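Local coordinates for protein ribonuclease (Nicotiana glutinosa, PDB 1IYB) that probably cleaves RNA as a ribonuclease of the T2 family, and binds guanosine-5'-monophosphate in a pocket that recognises the guanine base, at residues A[25-30]-A[83-88]; A[78-83]-A[92-97]; A[160-165]-A[197-202]. All coordinates share one frame; numbering follows the deposited sequence.

Contact 1: A[25-30]-A[83-88]; sequences KQSCCY and LACPSG. With 5GP (guanosine-5'-monophosphate), chain C.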
loop_
_atom_site.group_PDB
_atom_site.type_symbol
_atom_site.label_atom_id
_atom_site.label_comp_id
_atom_site.label_asym_id
_atom_site.label_seq_id
_atom_site.Cartn_x
_atom_site.Cartn_y
_atom_site.Cartn_z
ATOM N N LYS A 25 7.952 -20.955 7.498
ATOM C CA LYS A 25 9.207 -20.723 8.202
ATOM C C LYS A 25 9.057 -19.607 9.232
ATOM O O LYS A 25 9.861 -19.495 10.157
ATOM C CB LYS A 25 10.316 -20.366 7.209
ATOM C CG LYS A 25 10.659 -21.485 6.239
ATOM C CD LYS A 25 11.832 -21.108 5.346
ATOM C CE LYS A 25 12.190 -22.240 4.396
ATOM N NZ LYS A 25 12.540 -23.491 5.129
ATOM N N GLN A 26 8.026 -18.783 9.065
ATOM C CA GLN A 26 7.769 -17.682 9.987
ATOM C C GLN A 26 6.922 -18.182 11.154
ATOM O O GLN A 26 6.235 -19.197 11.043
ATOM C CB GLN A 26 7.030 -16.547 9.277
ATOM C CG GLN A 26 7.709 -16.048 8.018
ATOM C CD GLN A 26 7.006 -14.843 7.425
ATOM O OE1 GLN A 26 7.030 -13.753 7.996
ATOM N NE2 GLN A 26 6.367 -15.036 6.276
ATOM N N SER A 27 6.968 -17.462 12.267
ATOM C CA SER A 27 6.204 -17.855 13.444
ATOM C C SER A 27 4.773 -17.346 13.405
ATOM O O SER A 27 4.474 -16.328 12.782
ATOM C CB SER A 27 6.878 -17.329 14.713
ATOM O OG SER A 27 6.831 -15.912 14.761
ATOM N N CYS A 28 3.893 -18.083 14.071
ATOM C CA CYS A 28 2.489 -17.718 14.195
ATOM C C CYS A 28 2.217 -17.948 15.682
ATOM O O CYS A 28 2.895 -18.757 16.315
ATOM C CB CYS A 28 1.597 -18.625 13.327
ATOM S SG CYS A 28 0.841 -20.048 14.186
ATOM N N CYS A 29 1.253 -17.222 16.236
ATOM C CA CYS A 29 0.901 -17.347 17.647
ATOM C C CYS A 29 -0.610 -17.420 17.804
ATOM O O CYS A 29 -1.339 -16.656 17.172
ATOM C CB CYS A 29 1.418 -16.138 18.434
ATOM S SG CYS A 29 3.214 -16.143 18.734
ATOM N N TYR A 30 -1.085 -18.339 18.638
ATOM C CA TYR A 30 -2.520 -18.451 18.863
ATOM C C TYR A 30 -2.971 -17.273 19.720
ATOM O O TYR A 30 -2.174 -16.696 20.463
ATOM C CB TYR A 30 -2.872 -19.742 19.612
ATOM C CG TYR A 30 -2.486 -21.031 18.919
ATOM C CD1 TYR A 30 -2.397 -21.112 17.529
ATOM C CD2 TYR A 30 -2.261 -22.188 19.660
ATOM C CE1 TYR A 30 -2.090 -22.321 16.897
ATOM C CE2 TYR A 30 -1.956 -23.396 19.043
ATOM C CZ TYR A 30 -1.872 -23.456 17.665
ATOM O OH TYR A 30 -1.573 -24.657 17.064
ATOM N N LEU A 83 -3.535 -14.537 14.236
ATOM C CA LEU A 83 -2.527 -15.575 14.401
ATOM C C LEU A 83 -1.119 -14.983 14.399
ATOM O O LEU A 83 -0.136 -15.702 14.252
ATOM C CB LEU A 83 -2.665 -16.621 13.291
ATOM C CG LEU A 83 -3.952 -17.446 13.337
ATOM C CD1 LEU A 83 -4.067 -18.299 12.082
ATOM C CD2 LEU A 83 -3.951 -18.322 14.583
ATOM N N ALA A 84 -1.030 -13.669 14.570
ATOM C CA ALA A 84 0.262 -12.989 14.594
ATOM C C ALA A 84 0.897 -13.069 15.986
ATOM O O ALA A 84 0.211 -13.293 16.983
ATOM C CB ALA A 84 0.088 -11.530 14.180
ATOM N N CYS A 85 2.213 -12.887 16.050
ATOM C CA CYS A 85 2.925 -12.933 17.324
ATOM C C CYS A 85 3.271 -11.536 17.826
ATOM O O CYS A 85 3.567 -10.643 17.035
ATOM C CB CYS A 85 4.220 -13.733 17.186
ATOM S SG CYS A 85 4.019 -15.529 16.972
ATOM N N PRO A 86 3.244 -11.331 19.155
ATOM C CA PRO A 86 2.909 -12.327 20.178
ATOM C C PRO A 86 1.397 -12.522 20.276
ATOM O O PRO A 86 0.635 -11.752 19.695
ATOM C CB PRO A 86 3.503 -11.720 21.443
ATOM C CG PRO A 86 3.266 -10.267 21.232
ATOM C CD PRO A 86 3.662 -10.063 19.782
ATOM N N SER A 87 0.970 -13.548 21.010
ATOM C CA SER A 87 -0.454 -13.840 21.174
ATOM C C SER A 87 -1.251 -12.571 21.444
ATOM O O SER A 87 -0.942 -11.821 22.371
ATOM C CB SER A 87 -0.666 -14.826 22.325
ATOM O OG SER A 87 -0.036 -16.065 22.051
ATOM N N GLY A 88 -2.283 -12.337 20.638
ATOM C CA GLY A 88 -3.086 -11.136 20.811
ATOM C C GLY A 88 -4.552 -11.366 21.121
ATOM O O GLY A 88 -5.009 -12.505 21.221
HETATM P P 5GP C . -4.124 -6.941 4.413
HETATM O O1P 5GP C . -3.878 -5.893 3.418
HETATM O O2P 5GP C . -5.538 -6.893 4.959
HETATM O O3P 5GP C . -3.802 -8.353 3.814
HETATM O "O5'" 5GP C . -3.129 -6.837 5.709
HETATM C "C5'" 5GP C . -3.091 -7.892 6.741
HETATM C "C4'" 5GP C . -2.094 -7.625 7.894
HETATM O "O4'" 5GP C . -2.817 -7.964 9.160
HETATM C "C3'" 5GP C . -0.818 -8.455 7.999
HETATM O "O3'" 5GP C . 0.262 -7.950 7.229
HETATM C "C2'" 5GP C . -0.476 -8.453 9.493
HETATM O "O2'" 5GP C . 0.325 -7.311 9.868
HETATM C "C1'" 5GP C . -1.847 -8.449 10.148
HETATM N N9 5GP C . -2.341 -9.685 10.833
HETATM C C8 5GP C . -2.622 -9.900 12.164
HETATM N N7 5GP C . -3.146 -11.074 12.450
HETATM C C5 5GP C . -3.210 -11.684 11.181
HETATM C C6 5GP C . -3.697 -12.989 10.839
HETATM O O6 5GP C . -4.158 -13.846 11.584
HETATM N N1 5GP C . -3.592 -13.235 9.435
HETATM C C2 5GP C . -3.082 -12.317 8.519
HETATM N N2 5GP C . -3.074 -12.759 7.244
HETATM N N3 5GP C . -2.625 -11.091 8.837
HETATM C C4 5GP C . -2.720 -10.844 10.188
HETATM O O HOH W 1 -2.157 -13.942 18.202
#
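Cys29 and Cys85 are joined by a disulfide that ties two irregular loops of this ribonuclease T2 fold together, just behind the guanine pocket. Their SG atoms are 2.0 Å apart and the bridge is turned by 94°, close to the relaxed right angle. In both cysteines SG lies anti to the carbonyl carbon, which leaves each sulfur beside its own backbone N; Ser27 OG comes up to Cys85 SG at 3.6 Å.

Leu83 holds Cys29 through the backbone. The N-H of Cys29 reaches Leu83 O at 2.9 Å, arriving from above the carbonyl plane, 51° out of it, while Leu83 CA makes a CA-H...O contact with Cys29 O. The leucine side chain turns to the ring of Tyr30, where Leu83 CD2 meets Tyr30 CD1 at the ring edge, and it also packs on Pro18, Tyr21 and Pro36. Leu83 N donates to O6 of the guanine at 2.8 Å, and its carbonyl, one peptide on, accepts from Cys29. Ala84 CB sits 3.7 Å from N7 of the nucleotide.

Farther along, Ser87 OG donates to Tyr30 O, approaching nearly along the C=O axis. With an alanine here the Tyr30 carbonyl is likely to lose this donor, and one of the ties between the two loops would go with it. A water lies within hydrogen-bonding distance of Cys29 O and Ala84 O, its two protons shared among more acceptors than they can serve at once, and accepts from Gly88 N at 2.9 Å.

Contact 2: A[78-83]-A[92-97]; sequences QNWPTL and AFWSHE. With 5GP (guanosine-5'-monophosphate), chain C.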
loop_
_atom_site.group_PDB
_atom_site.type_symbol
_atom_site.label_atom_id
_atom_site.label_comp_id
_atom_site.label_asym_id
_atom_site.label_seq_id
_atom_site.Cartn_x
_atom_site.Cartn_y
_atom_site.Cartn_z
ATOM N N GLN A 78 -14.521 -15.568 17.739
ATOM C CA GLN A 78 -14.621 -16.920 17.210
ATOM C C GLN A 78 -14.336 -17.033 15.717
ATOM O O GLN A 78 -13.705 -17.996 15.276
ATOM C CB GLN A 78 -16.016 -17.492 17.487
ATOM C CG GLN A 78 -16.333 -17.637 18.962
ATOM C CD GLN A 78 -15.258 -18.408 19.701
ATOM O OE1 GLN A 78 -14.917 -19.527 19.323
ATOM N NE2 GLN A 78 -14.718 -17.810 20.759
ATOM N N ASN A 79 -14.778 -16.042 14.947
ATOM C CA ASN A 79 -14.634 -16.080 13.497
ATOM C C ASN A 79 -13.555 -15.245 12.824
ATOM O O ASN A 79 -13.299 -15.419 11.629
ATOM C CB ASN A 79 -15.975 -15.729 12.851
ATOM C CG ASN A 79 -17.050 -16.741 13.167
ATOM O OD1 ASN A 79 -17.801 -16.596 14.135
ATOM N ND2 ASN A 79 -17.118 -17.785 12.357
ATOM N N TRP A 80 -12.927 -14.349 13.577
ATOM C CA TRP A 80 -11.896 -13.467 13.029
ATOM C C TRP A 80 -10.662 -13.466 13.934
ATOM O O TRP A 80 -10.197 -12.410 14.362
ATOM C CB TRP A 80 -12.464 -12.049 12.942
ATOM C CG TRP A 80 -11.859 -11.158 11.903
ATOM C CD1 TRP A 80 -10.549 -11.090 11.521
ATOM C CD2 TRP A 80 -12.549 -10.156 11.151
ATOM N NE1 TRP A 80 -10.381 -10.101 10.574
ATOM C CE2 TRP A 80 -11.594 -9.513 10.330
ATOM C CE3 TRP A 80 -13.887 -9.738 11.092
ATOM C CZ2 TRP A 80 -11.935 -8.474 9.460
ATOM C CZ3 TRP A 80 -14.227 -8.708 10.230
ATOM C CH2 TRP A 80 -13.252 -8.086 9.423
ATOM N N PRO A 81 -10.109 -14.649 14.234
ATOM C CA PRO A 81 -8.930 -14.685 15.104
ATOM C C PRO A 81 -7.651 -14.157 14.473
ATOM O O PRO A 81 -7.487 -14.182 13.250
ATOM C CB PRO A 81 -8.809 -16.165 15.457
ATOM C CG PRO A 81 -9.286 -16.833 14.199
ATOM C CD PRO A 81 -10.513 -16.011 13.835
ATOM N N THR A 82 -6.751 -13.674 15.324
ATOM C CA THR A 82 -5.455 -13.194 14.870
ATOM C C THR A 82 -4.453 -14.307 15.169
ATOM O O THR A 82 -4.527 -14.959 16.216
ATOM C CB THR A 82 -5.012 -11.906 15.599
ATOM O OG1 THR A 82 -3.702 -11.542 15.147
ATOM C CG2 THR A 82 -4.976 -12.114 17.112
ATOM N N LEU A 83 -3.535 -14.537 14.236
ATOM C CA LEU A 83 -2.527 -15.575 14.401
ATOM C C LEU A 83 -1.119 -14.983 14.399
ATOM O O LEU A 83 -0.136 -15.702 14.252
ATOM C CB LEU A 83 -2.665 -16.621 13.291
ATOM C CG LEU A 83 -3.952 -17.446 13.337
ATOM C CD1 LEU A 83 -4.067 -18.299 12.082
ATOM C CD2 LEU A 83 -3.951 -18.322 14.583
ATOM N N ALA A 92 -5.856 -5.548 17.309
ATOM C CA ALA A 92 -4.902 -4.934 16.386
ATOM C C ALA A 92 -5.206 -5.371 14.954
ATOM O O ALA A 92 -5.073 -4.591 14.009
ATOM C CB ALA A 92 -3.473 -5.319 16.762
ATOM N N PHE A 93 -5.619 -6.625 14.803
ATOM C CA PHE A 93 -5.942 -7.177 13.494
ATOM C C PHE A 93 -7.219 -6.516 12.966
ATOM O O PHE A 93 -7.259 -6.051 11.825
ATOM C CB PHE A 93 -6.114 -8.699 13.629
ATOM C CG PHE A 93 -6.284 -9.437 12.319
ATOM C CD1 PHE A 93 -5.822 -8.907 11.119
ATOM C CD2 PHE A 93 -6.869 -10.701 12.308
ATOM C CE1 PHE A 93 -5.938 -9.624 9.927
ATOM C CE2 PHE A 93 -6.991 -11.430 11.123
ATOM C CZ PHE A 93 -6.523 -10.888 9.928
ATOM N N TRP A 94 -8.251 -6.457 13.803
ATOM C CA TRP A 94 -9.516 -5.845 13.399
ATOM C C TRP A 94 -9.337 -4.363 13.075
ATOM O O TRP A 94 -9.899 -3.853 12.096
ATOM C CB TRP A 94 -10.571 -6.031 14.499
ATOM C CG TRP A 94 -10.731 -7.470 14.888
ATOM C CD1 TRP A 94 -10.599 -8.555 14.069
ATOM C CD2 TRP A 94 -11.031 -7.985 16.191
ATOM N NE1 TRP A 94 -10.791 -9.715 14.782
ATOM C CE2 TRP A 94 -11.058 -9.396 16.086
ATOM C CE3 TRP A 94 -11.279 -7.394 17.437
ATOM C CZ2 TRP A 94 -11.322 -10.227 17.180
ATOM C CZ3 TRP A 94 -11.542 -8.222 18.526
ATOM C CH2 TRP A 94 -11.561 -9.624 18.387
ATOM N N SER A 95 -8.543 -3.674 13.890
ATOM C CA SER A 95 -8.292 -2.251 13.671
ATOM C C SER A 95 -7.606 -2.054 12.324
ATOM O O SER A 95 -7.969 -1.165 11.558
ATOM C CB SER A 95 -7.404 -1.681 14.779
ATOM O OG SER A 95 -7.086 -0.321 14.516
ATOM N N HIS A 96 -6.613 -2.891 12.043
ATOM C CA HIS A 96 -5.881 -2.819 10.785
ATOM C C HIS A 96 -6.809 -3.006 9.584
ATOM O O HIS A 96 -6.720 -2.275 8.598
ATOM C CB HIS A 96 -4.784 -3.888 10.756
ATOM C CG HIS A 96 -4.124 -4.037 9.421
ATOM N ND1 HIS A 96 -3.241 -3.107 8.919
ATOM C CD2 HIS A 96 -4.247 -4.992 8.468
ATOM C CE1 HIS A 96 -2.847 -3.482 7.714
ATOM N NE2 HIS A 96 -3.444 -4.622 7.417
ATOM N N GLU A 97 -7.696 -3.989 9.661
ATOM C CA GLU A 97 -8.608 -4.237 8.557
ATOM C C GLU A 97 -9.572 -3.075 8.346
ATOM O O GLU A 97 -9.887 -2.725 7.205
ATOM C CB GLU A 97 -9.363 -5.554 8.780
ATOM C CG GLU A 97 -8.449 -6.775 8.685
ATOM C CD GLU A 97 -7.796 -6.918 7.315
ATOM O OE1 GLU A 97 -6.572 -7.171 7.257
ATOM O OE2 GLU A 97 -8.509 -6.784 6.297
HETATM P P 5GP C . -4.124 -6.941 4.413
HETATM O O1P 5GP C . -3.878 -5.893 3.418
HETATM O O2P 5GP C . -5.538 -6.893 4.959
HETATM O O3P 5GP C . -3.802 -8.353 3.814
HETATM O "O5'" 5GP C . -3.129 -6.837 5.709
HETATM C "C5'" 5GP C . -3.091 -7.892 6.741
HETATM C "C4'" 5GP C . -2.094 -7.625 7.894
HETATM O "O4'" 5GP C . -2.817 -7.964 9.160
HETATM C "C3'" 5GP C . -0.818 -8.455 7.999
HETATM O "O3'" 5GP C . 0.262 -7.950 7.229
HETATM C "C2'" 5GP C . -0.476 -8.453 9.493
HETATM O "O2'" 5GP C . 0.325 -7.311 9.868
HETATM C "C1'" 5GP C . -1.847 -8.449 10.148
HETATM N N9 5GP C . -2.341 -9.685 10.833
HETATM C C8 5GP C . -2.622 -9.900 12.164
HETATM N N7 5GP C . -3.146 -11.074 12.450
HETATM C C5 5GP C . -3.210 -11.684 11.181
HETATM C C6 5GP C . -3.697 -12.989 10.839
HETATM O O6 5GP C . -4.158 -13.846 11.584
HETATM N N1 5GP C . -3.592 -13.235 9.435
HETATM C C2 5GP C . -3.082 -12.317 8.519
HETATM N N2 5GP C . -3.074 -12.759 7.244
HETATM N N3 5GP C . -2.625 -11.091 8.837
HETATM C C4 5GP C . -2.720 -10.844 10.188
#
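Trp80 and Trp94 meet edge to face: the NE1-CD1 edge of Trp94 comes down on one face of the Trp80 five-membered ring, their planes 73° apart and Trp94 NE1 3.4 Å from Trp80 CG. The two side chains run past each other in opposite directions, which brings Trp94 NE1 to the main chain of Trp80. There it donates to Trp80 O at 2.8 Å, in the carbonyl plane and on a lone pair, so the indole is fixed both by its contact with the ring and by its N-H.

Phe93 crosses Trp80 at about a right angle. The Trp80 edge points at the Phe93 face in an offset T-shaped pair, with Trp80 CD1 3.6 Å from Phe93 CE2. This aromatic cluster joins the turn after helix 73-79 to helix 91-102, and through Phe93 it backs the guanine site. With CG anti to the backbone N (chi1 -173°), Phe93 turns its opposite face to the base, whose C5 sits over the ring centre. Thr82 OG1, also anti to its N, donates to N7 of the purine at 2.8 Å.

Nearer the phosphate, CB and CG of Glu97 each pass 4.0 Å from Trp80 CZ2, and the bent chain carries OE2 to a hydrogen bond with Trp46 NE1. His96 NE2 donates to O5' of the nucleotide at 2.8 Å, with the phosphorus lying in its ring plane.

Contact 3: A[160-165]-A[197-202]; sequences PGIECN and GKCGSS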
loop_
_atom_site.group_PDB
_atom_site.type_symbol
_atom_site.label_atom_id
_atom_site.label_comp_id
_atom_site.label_asym_id
_atom_site.label_seq_id
_atom_site.Cartn_x
_atom_site.Cartn_y
_atom_site.Cartn_z
ATOM N N PRO A 160 -14.737 -19.068 -6.961
ATOM C CA PRO A 160 -13.838 -18.413 -6.010
ATOM C C PRO A 160 -12.428 -18.200 -6.547
ATOM O O PRO A 160 -12.027 -18.784 -7.556
ATOM C CB PRO A 160 -13.831 -19.386 -4.844
ATOM C CG PRO A 160 -13.807 -20.703 -5.561
ATOM C CD PRO A 160 -14.869 -20.504 -6.642
ATOM N N GLY A 161 -11.685 -17.351 -5.847
ATOM C CA GLY A 161 -10.298 -17.097 -6.180
ATOM C C GLY A 161 -9.518 -17.869 -5.131
ATOM O O GLY A 161 -9.865 -17.824 -3.946
ATOM N N ILE A 162 -8.483 -18.589 -5.547
ATOM C CA ILE A 162 -7.683 -19.378 -4.615
ATOM C C ILE A 162 -6.239 -18.878 -4.550
ATOM O O ILE A 162 -5.578 -18.738 -5.579
ATOM C CB ILE A 162 -7.665 -20.869 -5.029
ATOM C CG1 ILE A 162 -9.094 -21.376 -5.245
ATOM C CG2 ILE A 162 -6.959 -21.692 -3.962
ATOM C CD1 ILE A 162 -9.979 -21.308 -4.012
ATOM N N GLU A 163 -5.756 -18.613 -3.339
ATOM C CA GLU A 163 -4.389 -18.141 -3.141
ATOM C C GLU A 163 -3.616 -19.180 -2.349
ATOM O O GLU A 163 -4.131 -19.741 -1.381
ATOM C CB GLU A 163 -4.372 -16.822 -2.364
ATOM C CG GLU A 163 -2.987 -16.202 -2.250
ATOM C CD GLU A 163 -2.911 -15.105 -1.203
ATOM O OE1 GLU A 163 -3.960 -14.509 -0.883
ATOM O OE2 GLU A 163 -1.798 -14.834 -0.707
ATOM N N CYS A 164 -2.376 -19.424 -2.758
ATOM C CA CYS A 164 -1.520 -20.394 -2.092
ATOM C C CYS A 164 -0.251 -19.753 -1.563
ATOM O O CYS A 164 0.163 -18.694 -2.029
ATOM C CB CYS A 164 -1.117 -21.504 -3.070
ATOM S SG CYS A 164 -2.508 -22.527 -3.634
ATOM N N ASN A 165 0.341 -20.392 -0.563
ATOM C CA ASN A 165 1.616 -19.948 -0.023
ATOM C C ASN A 165 2.422 -21.231 0.144
ATOM O O ASN A 165 1.968 -22.300 -0.270
ATOM C CB ASN A 165 1.459 -19.160 1.295
ATOM C CG ASN A 165 1.066 -20.020 2.489
ATOM O OD1 ASN A 165 1.202 -19.581 3.635
ATOM N ND2 ASN A 165 0.571 -21.218 2.241
ATOM N N GLY A 197 -2.793 -16.266 -7.951
ATOM C CA GLY A 197 -2.933 -17.225 -6.869
ATOM C C GLY A 197 -1.644 -17.880 -6.406
ATOM O O GLY A 197 -1.502 -18.197 -5.224
ATOM N N LYS A 198 -0.706 -18.083 -7.329
ATOM C CA LYS A 198 0.573 -18.719 -7.014
ATOM C C LYS A 198 0.383 -20.172 -6.588
ATOM O O LYS A 198 1.129 -20.686 -5.753
ATOM C CB LYS A 198 1.300 -17.956 -5.897
ATOM C CG LYS A 198 1.710 -16.538 -6.257
ATOM C CD LYS A 198 2.473 -15.881 -5.114
ATOM C CE LYS A 198 2.915 -14.471 -5.477
ATOM N NZ LYS A 198 3.658 -13.813 -4.359
ATOM N N CYS A 199 -0.615 -20.831 -7.167
ATOM C CA CYS A 199 -0.903 -22.225 -6.842
ATOM C C CYS A 199 -0.444 -23.195 -7.921
ATOM O O CYS A 199 -0.390 -22.852 -9.098
ATOM C CB CYS A 199 -2.403 -22.437 -6.661
ATOM S SG CYS A 199 -3.208 -21.571 -5.283
ATOM N N GLY A 200 -0.132 -24.419 -7.504
ATOM C CA GLY A 200 0.265 -25.440 -8.454
ATOM C C GLY A 200 -1.009 -26.153 -8.869
ATOM O O GLY A 200 -2.076 -25.864 -8.325
ATOM N N SER A 201 -0.916 -27.072 -9.825
ATOM C CA SER A 201 -2.092 -27.810 -10.279
ATOM C C SER A 201 -2.708 -28.597 -9.121
ATOM O O SER A 201 -3.928 -28.767 -9.052
ATOM C CB SER A 201 -1.711 -28.762 -11.418
ATOM O OG SER A 201 -0.688 -29.655 -11.012
ATOM N N SER A 202 -1.855 -29.082 -8.223
ATOM C CA SER A 202 -2.303 -29.827 -7.051
ATOM C C SER A 202 -1.678 -29.166 -5.827
ATOM O O SER A 202 -0.483 -28.850 -5.827
ATOM C CB SER A 202 -1.865 -31.293 -7.135
ATOM O OG SER A 202 -0.456 -31.411 -7.077
#
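Cys164 lays its CB and SG against Cys199, to which it is joined by a disulfide with the two SG atoms 2.0 Å apart and the bridge turned by 96°. Each sulfur stands anti to its carbonyl carbon, and the two halves of the bridge have nearly the same shape. Cys164 CB also comes within 3.6 Å of Lys198 O, while Ile162 CG2 touches Cys199 SG more loosely, at 4.0 Å; the end of that side chain leads away, and the isoleucine packs on Leu145, Ile148 and Lys149 of helix 145-156.

Beside the disulfide the backbones are linked as well. Cys164 N donates to Gly197 O at 2.9 Å in a nearly straight bond, the donor tilted only 19° from the carbonyl plane. Gly197 CA makes a CA-H...O contact with Ile162 O at 3.3 Å, an approach so close that a CB on this residue would run into the oxygen. Glu163 CA adds a longer one to Gly197 O. The glutamate carboxylate goes elsewhere: OE1 is hydrogen-bonded to Tyr178 OH and Gln176 NE2 on the neighbouring strand.

Strand 161-166 is the outermost strand on its side of the four-stranded antiparallel sheet, with strand 172-182 as its partner in that sheet. The disulfide and the single backbone bond thus fasten the loop before strand 202-204 to an edge strand of the ribonuclease T2 fold.

In the fold
Contacts 1 and 2 interlock along the chain: their segments alternate, they share Leu83, and their centres are 12 Å apart. Gly88 of one packs on Thr82 of the other, and both touch the nucleotide, so the 78-88 run belongs to a disulfide-bound surface loop at one end and a buried aromatic cluster at the other. Contact 3 follows both in the sequence. Its centre is about 23 Å from each of theirs, and it lies across the chain's centre from contact 2, on the far edge of the four-stranded sheet. The nucleotide site thus lies between helix 91-102 with the loop before it and the strands of the sheet, while a separate disulfide secures the C-terminal part of the chain.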